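Local coordinates for putative flavoprotein decarboxylase (Streptomyces olivoviridis, PDB 6JLS) that binds FMN and decarboxylates a cysteine in the biosynthesis of thioviridamide, at residues Q16-S29 / E92-T105. Numbering follows the deposited sequence.
Sequences QLTLTMCLSGSVSS and ESDAVVVAPATAAT. With FMN (flavin mononucleotide), chain B.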
loop_
_atom_site.group_PDB
_atom_site.type_symbol
_atom_site.label_atom_id
_atom_site.label_comp_id
_atom_site.label_asym_id
_atom_site.label_seq_id
_atom_site.Cartn_x
_atom_site.Cartn_y
_atom_site.Cartn_z
ATOM N N GLN A 16 -42.015 19.037 -9.238
ATOM C CA GLN A 16 -42.212 17.603 -9.378
ATOM C C GLN A 16 -41.159 16.963 -10.276
ATOM O O GLN A 16 -41.338 15.830 -10.734
ATOM C CB GLN A 16 -43.614 17.329 -9.919
ATOM C CG GLN A 16 -44.701 17.443 -8.872
ATOM C CD GLN A 16 -44.790 16.195 -8.026
ATOM O OE1 GLN A 16 -45.089 15.114 -8.536
ATOM N NE2 GLN A 16 -44.512 16.325 -6.732
ATOM N N LEU A 17 -40.058 17.664 -10.525
ATOM C CA LEU A 17 -39.076 17.250 -11.513
ATOM C C LEU A 17 -37.890 16.548 -10.860
ATOM O O LEU A 17 -37.455 16.915 -9.764
ATOM C CB LEU A 17 -38.590 18.462 -12.307
ATOM C CG LEU A 17 -39.682 19.215 -13.069
ATOM C CD1 LEU A 17 -39.100 20.366 -13.887
ATOM C CD2 LEU A 17 -40.438 18.245 -13.961
ATOM N N THR A 18 -37.373 15.534 -11.545
ATOM C CA THR A 18 -36.109 14.891 -11.208
ATOM C C THR A 18 -35.082 15.284 -12.263
ATOM O O THR A 18 -35.221 14.910 -13.433
ATOM C CB THR A 18 -36.260 13.368 -11.162
ATOM O OG1 THR A 18 -37.172 13.004 -10.121
ATOM C CG2 THR A 18 -34.921 12.702 -10.909
ATOM N N LEU A 19 -34.057 16.027 -11.857
ATOM C CA LEU A 19 -33.016 16.465 -12.776
ATOM C C LEU A 19 -31.668 15.864 -12.397
ATOM O O LEU A 19 -31.257 15.912 -11.231
ATOM C CB LEU A 19 -32.908 17.992 -12.799
ATOM C CG LEU A 19 -31.914 18.531 -13.831
ATOM C CD1 LEU A 19 -32.480 19.741 -14.539
ATOM C CD2 LEU A 19 -30.566 18.870 -13.204
ATOM N N THR A 20 -30.969 15.321 -13.384
ATOM C CA THR A 20 -29.623 14.801 -13.187
ATOM C C THR A 20 -28.619 15.723 -13.867
ATOM O O THR A 20 -28.716 15.978 -15.074
ATOM C CB THR A 20 -29.499 13.376 -13.718
ATOM O OG1 THR A 20 -30.351 12.513 -12.946
ATOM C CG2 THR A 20 -28.063 12.888 -13.615
ATOM N N MET A 21 -27.663 16.206 -13.080
ATOM C CA MET A 21 -26.584 17.089 -13.499
ATOM C C MET A 21 -25.289 16.284 -13.644
ATOM O O MET A 21 -24.882 15.580 -12.709
ATOM C CB MET A 21 -26.436 18.198 -12.451
ATOM C CG MET A 21 -25.215 19.073 -12.558
ATOM S SD MET A 21 -25.257 20.454 -11.354
ATOM C CE MET A 21 -26.336 19.803 -10.097
ATOM N N CYS A 22 -24.641 16.375 -14.805
ATOM C CA CYS A 22 -23.382 15.672 -15.036
ATOM C C CYS A 22 -22.226 16.656 -15.158
ATOM O O CYS A 22 -22.348 17.701 -15.806
ATOM C CB CYS A 22 -23.438 14.797 -16.292
ATOM S SG CYS A 22 -24.627 13.420 -16.268
ATOM N N LEU A 23 -21.096 16.310 -14.539
ATOM C CA LEU A 23 -19.920 17.168 -14.499
ATOM C C LEU A 23 -18.731 16.468 -15.147
ATOM O O LEU A 23 -18.405 15.329 -14.795
ATOM C CB LEU A 23 -19.585 17.547 -13.059
ATOM C CG LEU A 23 -20.664 18.306 -12.282
ATOM C CD1 LEU A 23 -20.115 18.727 -10.922
ATOM C CD2 LEU A 23 -21.125 19.517 -13.069
ATOM N N SER A 24 -18.074 17.171 -16.063
ATOM C CA SER A 24 -16.956 16.722 -16.888
ATOM C C SER A 24 -15.635 17.309 -16.363
ATOM O O SER A 24 -15.615 18.261 -15.579
ATOM C CB SER A 24 -17.205 17.159 -18.347
ATOM O OG SER A 24 -16.583 16.304 -19.266
ATOM N N GLY A 25 -14.518 16.788 -16.869
ATOM C CA GLY A 25 -13.209 17.253 -16.453
ATOM C C GLY A 25 -12.791 18.612 -16.986
ATOM O O GLY A 25 -11.751 18.758 -17.645
ATOM N N SER A 26 -13.611 19.618 -16.714
ATOM C CA SER A 26 -13.280 21.001 -16.998
ATOM C C SER A 26 -13.261 21.767 -15.681
ATOM O O SER A 26 -14.009 21.441 -14.753
ATOM C CB SER A 26 -14.296 21.618 -17.962
ATOM O OG SER A 26 -14.264 23.030 -17.903
ATOM N N VAL A 27 -12.400 22.782 -15.584
ATOM C CA VAL A 27 -12.354 23.502 -14.320
ATOM C C VAL A 27 -13.698 24.172 -14.027
ATOM O O VAL A 27 -14.045 24.360 -12.855
ATOM C CB VAL A 27 -11.192 24.520 -14.278
ATOM C CG1 VAL A 27 -11.498 25.740 -15.103
ATOM C CG2 VAL A 27 -10.928 24.937 -12.832
ATOM N N SER A 28 -14.493 24.477 -15.066
ATOM C CA SER A 28 -15.828 25.038 -14.861
ATOM C C SER A 28 -16.706 24.175 -13.972
ATOM O O SER A 28 -17.678 24.686 -13.408
ATOM C CB SER A 28 -16.542 25.234 -16.189
ATOM O OG SER A 28 -15.857 26.178 -16.977
ATOM N N SER A 29 -16.404 22.882 -13.828
ATOM C CA SER A 29 -17.285 22.089 -12.988
ATOM C C SER A 29 -17.128 22.402 -11.495
ATOM O O SER A 29 -17.899 21.861 -10.697
ATOM C CB SER A 29 -17.098 20.594 -13.283
ATOM O OG SER A 29 -15.758 20.187 -13.119
ATOM N N GLU A 92 -35.322 7.565 -14.282
ATOM C CA GLU A 92 -36.135 8.395 -13.402
ATOM C C GLU A 92 -35.961 9.891 -13.637
ATOM O O GLU A 92 -36.567 10.686 -12.919
ATOM C CB GLU A 92 -35.808 8.056 -11.942
ATOM C CG GLU A 92 -36.064 6.594 -11.580
ATOM C CD GLU A 92 -35.573 6.206 -10.191
ATOM O OE1 GLU A 92 -34.965 7.055 -9.494
ATOM O OE2 GLU A 92 -35.800 5.038 -9.801
ATOM N N SER A 93 -35.158 10.309 -14.603
ATOM C CA SER A 93 -34.876 11.728 -14.775
ATOM C C SER A 93 -35.827 12.351 -15.782
ATOM O O SER A 93 -36.155 11.740 -16.801
ATOM C CB SER A 93 -33.436 11.932 -15.240
ATOM O OG SER A 93 -32.521 11.454 -14.279
ATOM N N ASP A 94 -36.261 13.578 -15.495
ATOM C CA ASP A 94 -37.009 14.368 -16.466
ATOM C C ASP A 94 -36.110 15.243 -17.324
ATOM O O ASP A 94 -36.561 15.752 -18.356
ATOM C CB ASP A 94 -38.047 15.239 -15.762
ATOM C CG ASP A 94 -38.952 14.437 -14.868
ATOM O OD1 ASP A 94 -39.484 13.406 -15.336
ATOM O OD2 ASP A 94 -39.109 14.824 -13.692
ATOM N N ALA A 95 -34.857 15.421 -16.928
ATOM C CA ALA A 95 -33.865 16.035 -17.794
ATOM C C ALA A 95 -32.493 15.664 -17.268
ATOM O O ALA A 95 -32.314 15.469 -16.063
ATOM C CB ALA A 95 -34.018 17.557 -17.858
ATOM N N VAL A 96 -31.536 15.572 -18.187
ATOM C CA VAL A 96 -30.135 15.307 -17.893
ATOM C C VAL A 96 -29.329 16.440 -18.503
ATOM O O VAL A 96 -29.452 16.701 -19.703
ATOM C CB VAL A 96 -29.690 13.952 -18.475
ATOM C CG1 VAL A 96 -28.179 13.739 -18.302
ATOM C CG2 VAL A 96 -30.504 12.811 -17.876
ATOM N N VAL A 97 -28.518 17.115 -17.687
ATOM C CA VAL A 97 -27.676 18.225 -18.137
ATOM C C VAL A 97 -26.212 17.836 -17.967
ATOM O O VAL A 97 -25.809 17.383 -16.890
ATOM C CB VAL A 97 -27.969 19.518 -17.357
ATOM C CG1 VAL A 97 -27.134 20.671 -17.904
ATOM C CG2 VAL A 97 -29.432 19.845 -17.418
ATOM N N VAL A 98 -25.418 18.010 -19.021
ATOM C CA VAL A 98 -23.968 17.865 -18.933
ATOM C C VAL A 98 -23.378 19.260 -19.096
ATOM O O VAL A 98 -23.412 19.852 -20.188
ATOM C CB VAL A 98 -23.403 16.882 -19.965
ATOM C CG1 VAL A 98 -21.895 16.683 -19.742
ATOM C CG2 VAL A 98 -24.123 15.551 -19.875
ATOM N N ALA A 99 -22.846 19.789 -17.999
ATOM C CA ALA A 99 -22.426 21.180 -17.923
ATOM C C ALA A 99 -21.428 21.346 -16.781
ATOM O O ALA A 99 -21.813 21.315 -15.605
ATOM C CB ALA A 99 -23.636 22.087 -17.721
ATOM N N PRO A 100 -20.137 21.521 -17.082
ATOM C CA PRO A 100 -19.612 21.606 -18.448
ATOM C C PRO A 100 -19.475 20.250 -19.133
ATOM O O PRO A 100 -19.342 19.231 -18.461
ATOM C CB PRO A 100 -18.243 22.245 -18.244
ATOM C CG PRO A 100 -17.816 21.758 -16.869
ATOM C CD PRO A 100 -19.085 21.667 -16.062
ATOM N N ALA A 101 -19.506 20.249 -20.462
ATOM C CA ALA A 101 -19.225 19.063 -21.272
ATOM C C ALA A 101 -17.901 19.296 -21.988
ATOM O O ALA A 101 -17.804 20.184 -22.843
ATOM C CB ALA A 101 -20.352 18.791 -22.273
ATOM N N THR A 102 -16.886 18.516 -21.628
ATOM C CA THR A 102 -15.582 18.630 -22.260
ATOM C C THR A 102 -15.624 18.128 -23.702
ATOM O O THR A 102 -16.554 17.440 -24.128
ATOM C CB THR A 102 -14.545 17.797 -21.524
ATOM O OG1 THR A 102 -14.995 16.439 -21.544
ATOM C CG2 THR A 102 -14.319 18.319 -20.070
ATOM N N ALA A 103 -14.561 18.442 -24.445
ATOM C CA ALA A 103 -14.405 17.873 -25.779
ATOM C C ALA A 103 -14.414 16.352 -25.719
ATOM O O ALA A 103 -15.047 15.692 -26.555
ATOM C CB ALA A 103 -13.109 18.374 -26.422
ATOM N N ALA A 104 -13.752 15.785 -24.699
ATOM C CA ALA A 104 -13.615 14.337 -24.602
ATOM C C ALA A 104 -14.965 13.690 -24.370
ATOM O O ALA A 104 -15.310 12.700 -25.024
ATOM C CB ALA A 104 -12.632 13.957 -23.490
ATOM N N THR A 105 -15.753 14.252 -23.453
ATOM C CA THR A 105 -17.070 13.697 -23.166
ATOM C C THR A 105 -18.027 13.868 -24.348
ATOM O O THR A 105 -18.765 12.934 -24.697
ATOM C CB THR A 105 -17.624 14.338 -21.896
ATOM O OG1 THR A 105 -16.922 13.792 -20.782
ATOM C CG2 THR A 105 -19.104 14.039 -21.726
HETATM N N1 FMN B . -11.134 19.829 -21.675
HETATM C C2 FMN B . -12.259 20.405 -22.222
HETATM O O2 FMN B . -12.837 19.840 -23.147
HETATM N N3 FMN B . -12.726 21.611 -21.743
HETATM C C4 FMN B . -12.074 22.252 -20.709
HETATM O O4 FMN B . -12.487 23.330 -20.274
HETATM C C4A FMN B . -10.940 21.670 -20.155
HETATM N N5 FMN B . -10.281 22.301 -19.119
HETATM C C5A FMN B . -9.152 21.736 -18.564
HETATM C C6 FMN B . -8.508 22.398 -17.527
HETATM C C7 FMN B . -7.368 21.839 -16.950
HETATM C C7M FMN B . -6.686 22.578 -15.826
HETATM C C8 FMN B . -6.871 20.607 -17.419
HETATM C C8M FMN B . -5.642 19.999 -16.798
HETATM C C9 FMN B . -7.526 19.948 -18.468
HETATM C C9A FMN B . -8.669 20.514 -19.042
HETATM N N10 FMN B . -9.334 19.880 -20.084
HETATM C C10 FMN B . -10.467 20.454 -20.639
HETATM C "C1'" FMN B . -8.845 18.557 -20.599
HETATM C "C2'" FMN B . -9.726 17.448 -20.002
HETATM O "O2'" FMN B . -9.636 17.390 -18.589
HETATM C "C3'" FMN B . -9.383 16.084 -20.586
HETATM O "O3'" FMN B . -9.775 16.071 -21.938
HETATM C "C4'" FMN B . -10.101 14.993 -19.793
HETATM O "O4'" FMN B . -9.682 13.682 -20.133
HETATM C "C5'" FMN B . -11.610 15.100 -19.959
HETATM O "O5'" FMN B . -12.142 13.987 -19.283
HETATM P P FMN B . -13.720 13.764 -19.151
HETATM O O1P FMN B . -14.413 14.381 -20.353
HETATM O O2P FMN B . -14.004 12.278 -19.131
HETATM O O3P FMN B . -14.224 14.441 -17.901
HETATM O O HOH W 1 -39.613 13.538 -11.715
#
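The ring of Pro100 is the main bump of this contact, and the turn at Ser26-Ser29 is the hollow that receives it. Pro100 CG lies 3.7 Å from Ser26 CB and close to Ser28 CB, while Pro100 CD meets Ser29 CB at 3.6 Å. A cis peptide before Pro100 goes with the corner that carries the ring there. The hollow keeps its shape through Ser26 O, which takes both N and OG of Ser29, and through an ST turn in which Ser26 OG accepts from Ser28 N.

Upstream, strands 18-23 and 95-98 run parallel, their axes 4.6 Å apart and inclined by 17°. Thr20 and Cys22 each give and take a backbone bond, to Ala95 and Val97 and to Val97 and Ala99 respectively. On one face Leu19 CD1 rests over the gap between Ala95 CB and Val97 CG2; on the other, Cys22 sets CB on Val98 CG2 (3.7 Å) and SG toward Val96 CG1. Thr20 OG1 donates to Ser93 OG, which also bonds Ile89 O. At the strand start Asp94 OD2 takes Thr18 N from 34° out of its carboxylate plane, as Asp94 N returns a bond to Thr18 O.

Downstream, the loops at the C-terminal ends of these two central strands form the FMN site, the usual place in a Rossmann-like parallel sheet. Gly25 N donates to FMN O3P at 2.6 Å. With OG1 between the backbone N and the carbonyl carbon (chi1 59°), Thr102 can accept from Thr105 N as N-cap; Thr105 OG1 donates to FMN O1P.

Strand 46-51 flanks 18-23 on its other edge, helix 32-40 covers Leu19, Met21 and Leu23, helix 182-193 packs on Val97, and Cys114 of a second subunit packs against Ala103 and Ala104.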